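Single-strand DNA-binding protein (Agrobacterium tumefaciens, PDB 3BTP) binds single-stranded but not double-stranded DNA, whatever its sequence, and mediates nuclear uptake of the transferred T-DNA strand during plant transformation. Local coordinates at residues A[192-195]-A[196-200]; A[286-289]-A[290-294]; A[293-296]-A[297-301]; A[498-501]-A[502-506]. All blocks are in the same frame, centred on the assembly; numbering follows the deposited sequence.

Contact 1: A[192-195]-A[196-200]; sequences FQYK and LEVWN
Trp199 and Lys195 meet through their backbones on the buried side of this stretch, where Trp199 N donates to Lys195 O at 2.8 Å. The indole swings off from there, with CG anti to the backbone N (chi1 172°), and leaves its own helix turn to pack against Tyr152, Phe166 and His203, while NE1 bonds to the carbonyl of Thr211. Lys195 runs extended from the same side to a salt bridge with Glu167. Both residues thus fasten the long helix 186-206 to the neighbouring helix 162-167, and the i to i+4 pairs described here are successive rungs of that single alpha-helix. Leu196 N bonds to Phe192 O at 2.7 Å, and the side chains of the same pair meet obliquely, Leu196 CD2 to Phe192 CE2 at 4.2 Å; the Phe192 ring also meets Phe166. Tyr194 and Val198 form a second such pair, CE2 to CG2 at 3.8 Å, although the backbone bond of this pair, Val198 N to Tyr194 O, is weak at 3.5 Å. On the solvent side the packing thins out to Gln193 and Glu197, joined by a backbone bond from Glu197 N to Gln193 O of 3.2 Å.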
loop_
_atom_site.group_PDB
_atom_site.type_symbol
_atom_site.label_atom_id
_atom_site.label_comp_id
_atom_site.label_asym_id
_atom_site.label_seq_id
_atom_site.Cartn_x
_atom_site.Cartn_y
_atom_site.Cartn_z
ATOM N N PHE A 192 -3.486 -0.368 23.576
ATOM C CA PHE A 192 -3.946 1.028 23.617
ATOM C C PHE A 192 -2.976 1.974 24.400
ATOM O O PHE A 192 -2.610 3.085 23.929
ATOM C CB PHE A 192 -5.403 1.104 24.138
ATOM C CG PHE A 192 -5.897 2.491 24.280
ATOM C CD1 PHE A 192 -6.330 3.204 23.177
ATOM C CD2 PHE A 192 -5.878 3.129 25.541
ATOM C CE1 PHE A 192 -6.744 4.538 23.312
ATOM C CE2 PHE A 192 -6.291 4.416 25.682
ATOM C CZ PHE A 192 -6.749 5.119 24.538
ATOM N N GLN A 193 -2.509 1.497 25.552
ATOM C CA GLN A 193 -1.621 2.273 26.401
ATOM C C GLN A 193 -0.318 2.385 25.658
ATOM O O GLN A 193 0.280 3.450 25.635
ATOM C CB GLN A 193 -1.415 1.643 27.839
ATOM C CG GLN A 193 -2.581 1.774 28.798
ATOM C CD GLN A 193 -2.380 1.070 30.222
ATOM O OE1 GLN A 193 -1.687 0.014 30.381
ATOM N NE2 GLN A 193 -3.001 1.683 31.250
ATOM N N TYR A 194 0.135 1.305 25.032
ATOM C CA TYR A 194 1.359 1.430 24.199
ATOM C C TYR A 194 1.229 2.501 23.079
ATOM O O TYR A 194 2.103 3.374 22.917
ATOM C CB TYR A 194 1.812 0.089 23.584
ATOM C CG TYR A 194 3.045 0.325 22.697
ATOM C CD1 TYR A 194 4.333 0.295 23.234
ATOM C CD2 TYR A 194 2.899 0.680 21.336
ATOM C CE1 TYR A 194 5.494 0.529 22.417
ATOM C CE2 TYR A 194 4.023 0.930 20.505
ATOM C CZ TYR A 194 5.307 0.866 21.055
ATOM O OH TYR A 194 6.395 1.126 20.242
ATOM N N LYS A 195 0.166 2.403 22.261
ATOM C CA LYS A 195 -0.047 3.404 21.169
ATOM C C LYS A 195 -0.296 4.837 21.710
ATOM O O LYS A 195 0.141 5.813 21.099
ATOM C CB LYS A 195 -1.169 2.942 20.209
ATOM C CG LYS A 195 -0.907 1.585 19.511
ATOM C CD LYS A 195 -1.978 1.278 18.464
ATOM C CE LYS A 195 -1.883 -0.114 18.016
ATOM N NZ LYS A 195 -2.534 -0.335 16.684
ATOM N N LEU A 196 -1.023 4.946 22.839
ATOM C CA LEU A 196 -1.283 6.250 23.524
ATOM C C LEU A 196 0.011 6.998 23.850
ATOM O O LEU A 196 0.102 8.217 23.626
ATOM C CB LEU A 196 -2.171 6.081 24.779
ATOM C CG LEU A 196 -2.654 7.336 25.520
ATOM C CD1 LEU A 196 -3.619 8.181 24.620
ATOM C CD2 LEU A 196 -3.309 7.037 26.915
ATOM N N GLU A 197 1.059 6.286 24.271
ATOM C CA GLU A 197 2.313 6.994 24.568
ATOM C C GLU A 197 3.075 7.434 23.329
ATOM O O GLU A 197 3.664 8.455 23.310
ATOM C CB GLU A 197 3.240 6.168 25.422
ATOM C CG GLU A 197 2.604 5.102 26.209
ATOM C CD GLU A 197 3.508 4.703 27.359
ATOM O OE1 GLU A 197 4.636 4.169 27.066
ATOM O OE2 GLU A 197 3.097 4.981 28.534
ATOM N N VAL A 198 3.081 6.624 22.284
ATOM C CA VAL A 198 3.648 7.036 21.008
ATOM C C VAL A 198 2.873 8.244 20.502
ATOM O O VAL A 198 3.458 9.241 20.110
ATOM C CB VAL A 198 3.618 5.860 20.035
ATOM C CG1 VAL A 198 4.220 6.243 18.708
ATOM C CG2 VAL A 198 4.410 4.711 20.698
ATOM N N TRP A 199 1.552 8.148 20.543
ATOM C CA TRP A 199 0.676 9.181 19.997
ATOM C C TRP A 199 0.903 10.515 20.718
ATOM O O TRP A 199 1.123 11.548 20.080
ATOM C CB TRP A 199 -0.762 8.687 20.251
ATOM C CG TRP A 199 -1.836 9.660 19.947
ATOM C CD1 TRP A 199 -2.543 10.431 20.843
ATOM C CD2 TRP A 199 -2.390 9.934 18.649
ATOM N NE1 TRP A 199 -3.468 11.166 20.184
ATOM C CE2 TRP A 199 -3.411 10.887 18.837
ATOM C CE3 TRP A 199 -2.161 9.416 17.360
ATOM C CZ2 TRP A 199 -4.211 11.338 17.783
ATOM C CZ3 TRP A 199 -2.930 9.902 16.293
ATOM C CH2 TRP A 199 -3.951 10.831 16.518
ATOM N N ASN A 200 0.811 10.486 22.052
ATOM C CA ASN A 200 1.093 11.649 22.950
ATOM C C ASN A 200 2.454 12.298 22.781
ATOM O O ASN A 200 2.589 13.543 22.681
ATOM C CB ASN A 200 0.863 11.245 24.398
ATOM C CG ASN A 200 -0.590 11.241 24.729
ATOM O OD1 ASN A 200 -1.007 10.745 25.774
ATOM N ND2 ASN A 200 -1.405 11.816 23.815
#

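Contact 2: A[286-289]-A[290-294]; sequences KRFE and EFERA
Phe288 and Glu292 are joined in the first turn of helix 288-299 by a nearly straight backbone bond, Glu292 N to Phe288 O at 2.8 Å. Arg287 holds the N-cap position; its carbonyl receives weak bonds from Glu290 N and Phe291 N, while the side chain of Asp329, on helix 327-335, accepts from Phe288 N and forms a salt bridge with Arg287 NH1. Inside, the two phenylalanines face the antiparallel sheet that includes strands 263-266 and 304-308, and both meet Phe332. Phe288 CE1 lies at the edge of the Phe291 ring, 4.0 Å from CD2. Glu292 CB sits over one face of the Phe288 ring, displaced toward the rim; CG, anti to the backbone N (chi1 167°), then brings OE1 to 3.6 Å from Phe288 CE2, the carboxylate turned 49° from the ring. At the surface, Lys286 stretches along the helix start and bends at its last torsion, making a long, weak salt bridge, NZ to Glu290 OE2 at 3.4 Å. Glu289 O, meanwhile, takes two donors from one residue: Arg293 N at 3.0 Å and, weakly, Arg293 NE at 3.3 Å.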
loop_
_atom_site.group_PDB
_atom_site.type_symbol
_atom_site.label_atom_id
_atom_site.label_comp_id
_atom_site.label_asym_id
_atom_site.label_seq_id
_atom_site.Cartn_x
_atom_site.Cartn_y
_atom_site.Cartn_z
ATOM N N LYS A 286 -11.911 10.196 -19.015
ATOM C CA LYS A 286 -10.505 10.592 -19.115
ATOM C C LYS A 286 -9.639 9.946 -18.002
ATOM O O LYS A 286 -10.121 9.700 -16.874
ATOM C CB LYS A 286 -10.375 12.106 -19.083
ATOM C CG LYS A 286 -10.830 12.827 -20.373
ATOM C CD LYS A 286 -10.496 14.353 -20.334
ATOM C CE LYS A 286 -11.104 15.153 -21.556
ATOM N NZ LYS A 286 -10.431 14.783 -22.907
ATOM N N ARG A 287 -8.364 9.706 -18.306
ATOM C CA ARG A 287 -7.514 8.857 -17.466
ATOM C C ARG A 287 -6.910 9.694 -16.358
ATOM O O ARG A 287 -6.675 10.898 -16.558
ATOM C CB ARG A 287 -6.399 8.193 -18.263
ATOM C CG ARG A 287 -6.880 7.165 -19.284
ATOM C CD ARG A 287 -6.815 5.773 -18.725
ATOM N NE ARG A 287 -7.448 4.756 -19.581
ATOM C CZ ARG A 287 -7.424 3.441 -19.332
ATOM N NH1 ARG A 287 -6.775 2.946 -18.252
ATOM N NH2 ARG A 287 -8.068 2.616 -20.159
ATOM N N PHE A 288 -6.633 9.061 -15.212
ATOM C CA PHE A 288 -5.995 9.768 -14.123
ATOM C C PHE A 288 -4.739 10.535 -14.596
ATOM O O PHE A 288 -4.568 11.698 -14.223
ATOM C CB PHE A 288 -5.628 8.868 -12.952
ATOM C CG PHE A 288 -4.806 9.585 -11.907
ATOM C CD1 PHE A 288 -5.386 10.539 -11.087
ATOM C CD2 PHE A 288 -3.444 9.326 -11.772
ATOM C CE1 PHE A 288 -4.614 11.235 -10.141
ATOM C CE2 PHE A 288 -2.660 10.004 -10.828
ATOM C CZ PHE A 288 -3.244 10.951 -10.003
ATOM N N GLU A 289 -3.901 9.875 -15.399
ATOM C CA GLU A 289 -2.647 10.483 -15.931
ATOM C C GLU A 289 -2.829 11.816 -16.674
ATOM O O GLU A 289 -1.973 12.685 -16.636
ATOM C CB GLU A 289 -1.889 9.475 -16.835
ATOM C CG GLU A 289 -1.358 8.259 -16.050
ATOM C CD GLU A 289 -2.467 7.316 -15.410
ATOM O OE1 GLU A 289 -3.566 7.098 -16.016
ATOM O OE2 GLU A 289 -2.174 6.755 -14.292
ATOM N N GLU A 290 -3.956 11.967 -17.336
ATOM C CA GLU A 290 -4.320 13.268 -17.919
ATOM C C GLU A 290 -4.641 14.335 -16.849
ATOM O O GLU A 290 -4.271 15.503 -16.978
ATOM C CB GLU A 290 -5.521 13.069 -18.861
ATOM C CG GLU A 290 -5.759 14.226 -19.790
ATOM C CD GLU A 290 -6.746 13.836 -20.895
ATOM O OE1 GLU A 290 -6.829 12.606 -21.203
ATOM O OE2 GLU A 290 -7.427 14.749 -21.413
ATOM N N PHE A 291 -5.388 13.933 -15.823
ATOM C CA PHE A 291 -5.708 14.884 -14.755
ATOM C C PHE A 291 -4.404 15.320 -14.132
ATOM O O PHE A 291 -4.156 16.480 -13.930
ATOM C CB PHE A 291 -6.676 14.241 -13.757
ATOM C CG PHE A 291 -6.885 15.032 -12.491
ATOM C CD1 PHE A 291 -7.751 16.149 -12.473
ATOM C CD2 PHE A 291 -6.198 14.674 -11.316
ATOM C CE1 PHE A 291 -7.950 16.889 -11.297
ATOM C CE2 PHE A 291 -6.401 15.370 -10.143
ATOM C CZ PHE A 291 -7.281 16.507 -10.115
ATOM N N GLU A 292 -3.569 14.333 -13.859
ATOM C CA GLU A 292 -2.283 14.477 -13.260
ATOM C C GLU A 292 -1.393 15.500 -14.037
ATOM O O GLU A 292 -0.760 16.390 -13.430
ATOM C CB GLU A 292 -1.633 13.101 -13.203
ATOM C CG GLU A 292 -0.184 13.167 -12.888
ATOM C CD GLU A 292 0.383 11.846 -12.426
ATOM O OE1 GLU A 292 0.071 10.792 -13.039
ATOM O OE2 GLU A 292 1.161 11.857 -11.443
ATOM N N ARG A 293 -1.355 15.367 -15.359
ATOM C CA ARG A 293 -0.564 16.277 -16.198
ATOM C C ARG A 293 -1.065 17.716 -16.219
ATOM O O ARG A 293 -0.295 18.617 -16.223
ATOM C CB ARG A 293 -0.392 15.709 -17.600
ATOM C CG ARG A 293 0.810 14.772 -17.636
ATOM C CD ARG A 293 0.933 13.996 -18.988
ATOM N NE ARG A 293 -0.351 13.440 -19.437
ATOM C CZ ARG A 293 -0.945 13.779 -20.582
ATOM N NH1 ARG A 293 -0.336 14.637 -21.413
ATOM N NH2 ARG A 293 -2.123 13.239 -20.919
ATOM N N ALA A 294 -2.364 17.901 -16.135
ATOM C CA ALA A 294 -2.986 19.212 -16.075
ATOM C C ALA A 294 -2.803 19.832 -14.681
ATOM O O ALA A 294 -2.775 21.070 -14.511
ATOM C CB ALA A 294 -4.464 19.075 -16.435
#

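Contact 3: A[293-296]-A[297-301]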
loop_
_atom_site.group_PDB
_atom_site.type_symbol
_atom_site.label_atom_id
_atom_site.label_comp_id
_atom_site.label_asym_id
_atom_site.label_seq_id
_atom_site.Cartn_x
_atom_site.Cartn_y
_atom_site.Cartn_z
ATOM N N ARG A 293 -1.355 15.367 -15.359
ATOM C CA ARG A 293 -0.564 16.277 -16.198
ATOM C C ARG A 293 -1.065 17.716 -16.219
ATOM O O ARG A 293 -0.295 18.617 -16.223
ATOM C CB ARG A 293 -0.392 15.709 -17.600
ATOM C CG ARG A 293 0.810 14.772 -17.636
ATOM C CD ARG A 293 0.933 13.996 -18.988
ATOM N NE ARG A 293 -0.351 13.440 -19.437
ATOM C CZ ARG A 293 -0.945 13.779 -20.582
ATOM N NH1 ARG A 293 -0.336 14.637 -21.413
ATOM N NH2 ARG A 293 -2.123 13.239 -20.919
ATOM N N ALA A 294 -2.364 17.901 -16.135
ATOM C CA ALA A 294 -2.986 19.212 -16.075
ATOM C C ALA A 294 -2.803 19.832 -14.681
ATOM O O ALA A 294 -2.775 21.070 -14.511
ATOM C CB ALA A 294 -4.464 19.075 -16.435
ATOM N N ILE A 295 -2.681 18.973 -13.666
ATOM C CA ILE A 295 -2.392 19.473 -12.344
ATOM C C ILE A 295 -0.954 19.957 -12.300
ATOM O O ILE A 295 -0.643 20.947 -11.690
ATOM C CB ILE A 295 -2.637 18.401 -11.241
ATOM C CG1 ILE A 295 -4.133 18.094 -11.078
ATOM C CG2 ILE A 295 -1.942 18.811 -9.900
ATOM C CD1 ILE A 295 -4.926 19.255 -10.650
ATOM N N LYS A 296 -0.033 19.232 -12.883
ATOM C CA LYS A 296 1.316 19.677 -12.678
ATOM C C LYS A 296 1.718 20.851 -13.607
ATOM O O LYS A 296 2.492 21.729 -13.222
ATOM C CB LYS A 296 2.296 18.522 -12.590
ATOM C CG LYS A 296 2.122 17.489 -13.566
ATOM C CD LYS A 296 3.187 16.481 -13.318
ATOM C CE LYS A 296 3.055 15.947 -11.934
ATOM N NZ LYS A 296 4.207 15.042 -11.759
ATOM N N THR A 297 1.080 20.914 -14.772
ATOM C CA THR A 297 1.073 22.125 -15.567
ATOM C C THR A 297 0.571 23.380 -14.839
ATOM O O THR A 297 1.279 24.390 -14.797
ATOM C CB THR A 297 0.321 21.889 -16.849
ATOM O OG1 THR A 297 1.100 20.947 -17.612
ATOM C CG2 THR A 297 0.174 23.207 -17.577
ATOM N N LYS A 298 -0.605 23.320 -14.226
ATOM C CA LYS A 298 -1.146 24.441 -13.391
ATOM C C LYS A 298 -0.302 24.850 -12.140
ATOM O O LYS A 298 -0.155 26.064 -11.844
ATOM C CB LYS A 298 -2.557 24.084 -12.928
ATOM C CG LYS A 298 -3.351 25.258 -12.491
ATOM C CD LYS A 298 -4.843 24.932 -12.162
ATOM C CE LYS A 298 -5.457 26.234 -11.666
ATOM N NZ LYS A 298 -6.912 26.160 -11.320
ATOM N N TYR A 299 0.233 23.846 -11.407
ATOM C CA TYR A 299 0.782 24.093 -10.074
ATOM C C TYR A 299 2.267 23.924 -9.917
ATOM O O TYR A 299 2.813 24.450 -8.982
ATOM C CB TYR A 299 0.072 23.260 -9.017
ATOM C CG TYR A 299 -1.363 23.656 -8.866
ATOM C CD1 TYR A 299 -1.731 24.942 -8.358
ATOM C CD2 TYR A 299 -2.382 22.780 -9.272
ATOM C CE1 TYR A 299 -3.080 25.317 -8.242
ATOM C CE2 TYR A 299 -3.707 23.122 -9.134
ATOM C CZ TYR A 299 -4.057 24.370 -8.630
ATOM O OH TYR A 299 -5.412 24.625 -8.520
ATOM N N GLY A 300 2.915 23.221 -10.833
ATOM C CA GLY A 300 4.298 22.840 -10.657
ATOM C C GLY A 300 4.408 21.327 -10.679
ATOM O O GLY A 300 3.546 20.623 -10.170
ATOM N N SER A 301 5.492 20.817 -11.228
ATOM C CA SER A 301 5.635 19.393 -11.360
ATOM C C SER A 301 5.945 18.664 -10.043
ATOM O O SER A 301 5.891 17.463 -10.017
ATOM C CB SER A 301 6.661 19.083 -12.444
ATOM O OG SER A 301 7.914 19.545 -11.966
#
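Thr297 turns OG1 back beside its own backbone N (chi1 -67°), which brings the hydroxyl within 3.1 Å of Arg293 O, one turn earlier. The same carbonyl accepts Thr297 N at 3.0 Å, and the two donors arrive from opposite faces of its plane, so the oxygen is gripped twice by one residue and the hydroxyl donates to a carbonyl of its own helix. Lys296 adopts a less common first torsion, with CG between the backbone N and the carbonyl carbon (chi1 44°). Together with a bend at chi3, this carries the chain over the end of the helix, where NZ makes a weak bond to Ser301 O at 3.4 Å; the methylenes begin this path against the backbone, CB standing 3.4 Å from Gly300 O.

On the inner side, Ile295 and Tyr299 meet obliquely, CG2 to CD2 at 4.0 Å. The side chains of Ile295 and Tyr299 both also touch Ile265 of strand 263-266, and the tyrosine ring continues to His273, whose ring meets it nearly parallel. Lys298 CG stands 3.9 Å above the centre of one face of the Tyr299 ring.

The backbone bonds proceed turn by turn until Gly300 N reaches Lys296 O at 2.8 Å. Gly300 then leaves helical geometry with a positive phi of 120°, and its carbonyl accepts a bond from the Thr303 hydroxyl. A glycine with positive phi as the first non-helical residue is a common way for an alpha-helix to end; here it closes helix 288-299 and releases the chain toward strand 304-308 of the antiparallel sheet that the helix packs upon.

Contact 4: A[498-501]-A[502-506]; sequences VVEY and ERLMM
Glu500 OE2 accepts from Arg503 NE at 2.6 Å along an almost straight N-H line (172°), the shorter half of a two-bond salt bridge on the short helix 498-503. That helix comes after strand 494-497 of the closed barrel and ends in a Schellman motif. The second bond runs from Arg503 NH2 to Glu500 OE1 at 2.8 Å, where the oxygen offers its syn lone pair. The guanidinium is therefore held side-on, through NE and one terminal nitrogen, with its plane 29° from that of the carboxylate, and its rotation is fixed by the two bonds. Glu500 achieves this by folding at chi2 (-68°), and Arg503 by bending at chi3, so that the two chains lie side by side and point the same way. Leu504 CG adds an apolar cover over one guanidinium face, offset toward its rim.

At the helix end Met505 takes a positive phi, and two bonds lead back into the last turn: Met505 N to Glu502 O at 3.2 Å and Met506 N to Tyr501 O at 2.7 Å. The tyrosine ring lies on the barrel side, touching Ile482, and its hydroxyl bonds to Asp484, both on strand 480-485. Within the turn, Met506 CB touches Tyr501 CD2 at 3.9 Å, and Met506 O stands at the ring edge, in its plane, 3.4 Å from Tyr501 CD2.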
loop_
_atom_site.group_PDB
_atom_site.type_symbol
_atom_site.label_atom_id
_atom_site.label_comp_id
_atom_site.label_asym_id
_atom_site.label_seq_id
_atom_site.Cartn_x
_atom_site.Cartn_y
_atom_site.Cartn_z
ATOM N N VAL A 498 1.278 -20.186 -14.879
ATOM C CA VAL A 498 0.430 -21.332 -15.262
ATOM C C VAL A 498 -0.123 -21.261 -16.700
ATOM O O VAL A 498 -0.220 -22.306 -17.349
ATOM C CB VAL A 498 -0.722 -21.724 -14.235
ATOM C CG1 VAL A 498 -0.237 -22.696 -13.186
ATOM C CG2 VAL A 498 -1.367 -20.579 -13.609
ATOM N N VAL A 499 -0.415 -20.064 -17.215
ATOM C CA VAL A 499 -0.973 -19.855 -18.567
ATOM C C VAL A 499 -0.068 -20.364 -19.663
ATOM O O VAL A 499 -0.536 -20.881 -20.721
ATOM C CB VAL A 499 -1.325 -18.339 -18.852
ATOM C CG1 VAL A 499 -1.757 -18.134 -20.289
ATOM C CG2 VAL A 499 -2.472 -17.850 -17.914
ATOM N N GLU A 500 1.234 -20.238 -19.427
ATOM C CA GLU A 500 2.170 -20.868 -20.316
ATOM C C GLU A 500 2.112 -22.390 -20.226
ATOM O O GLU A 500 2.364 -23.055 -21.213
ATOM C CB GLU A 500 3.604 -20.357 -20.082
ATOM C CG GLU A 500 3.842 -19.016 -20.671
ATOM C CD GLU A 500 3.804 -19.100 -22.199
ATOM O OE1 GLU A 500 4.798 -19.651 -22.771
ATOM O OE2 GLU A 500 2.774 -18.664 -22.805
ATOM N N TYR A 501 1.814 -22.948 -19.044
ATOM C CA TYR A 501 1.732 -24.417 -18.926
ATOM C C TYR A 501 0.566 -24.968 -19.801
ATOM O O TYR A 501 0.719 -25.967 -20.495
ATOM C CB TYR A 501 1.598 -24.886 -17.475
ATOM C CG TYR A 501 2.922 -25.080 -16.766
ATOM C CD1 TYR A 501 3.671 -23.991 -16.341
ATOM C CD2 TYR A 501 3.435 -26.359 -16.559
ATOM C CE1 TYR A 501 4.875 -24.159 -15.699
ATOM C CE2 TYR A 501 4.699 -26.576 -15.918
ATOM C CZ TYR A 501 5.394 -25.458 -15.481
ATOM O OH TYR A 501 6.572 -25.638 -14.814
ATOM N N GLU A 502 -0.546 -24.276 -19.753
ATOM C CA GLU A 502 -1.719 -24.551 -20.557
ATOM C C GLU A 502 -1.502 -24.361 -22.055
ATOM O O GLU A 502 -1.908 -25.171 -22.835
ATOM C CB GLU A 502 -2.824 -23.615 -20.090
ATOM C CG GLU A 502 -4.074 -24.288 -19.748
ATOM C CD GLU A 502 -5.099 -23.277 -19.175
ATOM O OE1 GLU A 502 -4.843 -22.775 -18.022
ATOM O OE2 GLU A 502 -6.112 -22.981 -19.881
ATOM N N ARG A 503 -0.835 -23.300 -22.443
ATOM C CA ARG A 503 -0.628 -22.969 -23.830
ATOM C C ARG A 503 0.284 -24.028 -24.450
ATOM O O ARG A 503 -0.044 -24.593 -25.468
ATOM C CB ARG A 503 -0.078 -21.542 -23.988
ATOM C CG ARG A 503 0.273 -21.128 -25.450
ATOM C CD ARG A 503 0.873 -19.679 -25.462
ATOM N NE ARG A 503 2.319 -19.678 -25.103
ATOM C CZ ARG A 503 3.288 -20.156 -25.889
ATOM N NH1 ARG A 503 3.006 -20.723 -27.073
ATOM N NH2 ARG A 503 4.538 -20.129 -25.485
ATOM N N LEU A 504 1.383 -24.359 -23.780
ATOM C CA LEU A 504 2.295 -25.395 -24.275
ATOM C C LEU A 504 1.852 -26.821 -23.950
ATOM O O LEU A 504 2.573 -27.751 -24.271
ATOM C CB LEU A 504 3.725 -25.155 -23.747
ATOM C CG LEU A 504 4.342 -23.817 -24.175
ATOM C CD1 LEU A 504 5.668 -23.538 -23.476
ATOM C CD2 LEU A 504 4.499 -23.818 -25.680
ATOM N N MET A 505 0.676 -26.981 -23.330
ATOM C CA MET A 505 0.144 -28.305 -22.896
ATOM C C MET A 505 1.163 -29.063 -22.003
ATOM O O MET A 505 1.331 -30.285 -22.095
ATOM C CB MET A 505 -0.372 -29.161 -24.119
ATOM C CG MET A 505 -1.593 -28.545 -24.816
ATOM S SD MET A 505 -2.037 -29.241 -26.416
ATOM C CE MET A 505 -0.845 -28.528 -27.485
ATOM N N MET A 506 1.870 -28.300 -21.159
ATOM C CA MET A 506 2.823 -28.911 -20.253
ATOM C C MET A 506 2.122 -29.229 -18.958
ATOM O O MET A 506 1.440 -28.387 -18.360
ATOM C CB MET A 506 4.047 -28.002 -20.046
ATOM C CG MET A 506 4.922 -27.856 -21.313
ATOM S SD MET A 506 5.500 -29.446 -21.960
ATOM C CE MET A 506 4.757 -29.586 -23.585
#

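Overall arrangement
Each contact lies within a single helix or its ends, so none closes a long loop and none nests in or crosses another. From the N terminus, contact 1 comes first, on helix 186-206, which it joins to helix 162-167. Contacts 2 and 3 follow on helix 288-299, at its start and its end, with centres about 10 Å apart and Arg293 and Ala294 in common; both rest on the sheet of strands 263-266, 272-275, 304-308 and 314-316. Contact 4 lies last, on helix 498-503 beside the eight-stranded barrel, its centre about 53 Å from that of contact 1 and on the opposite side of the chain's centre.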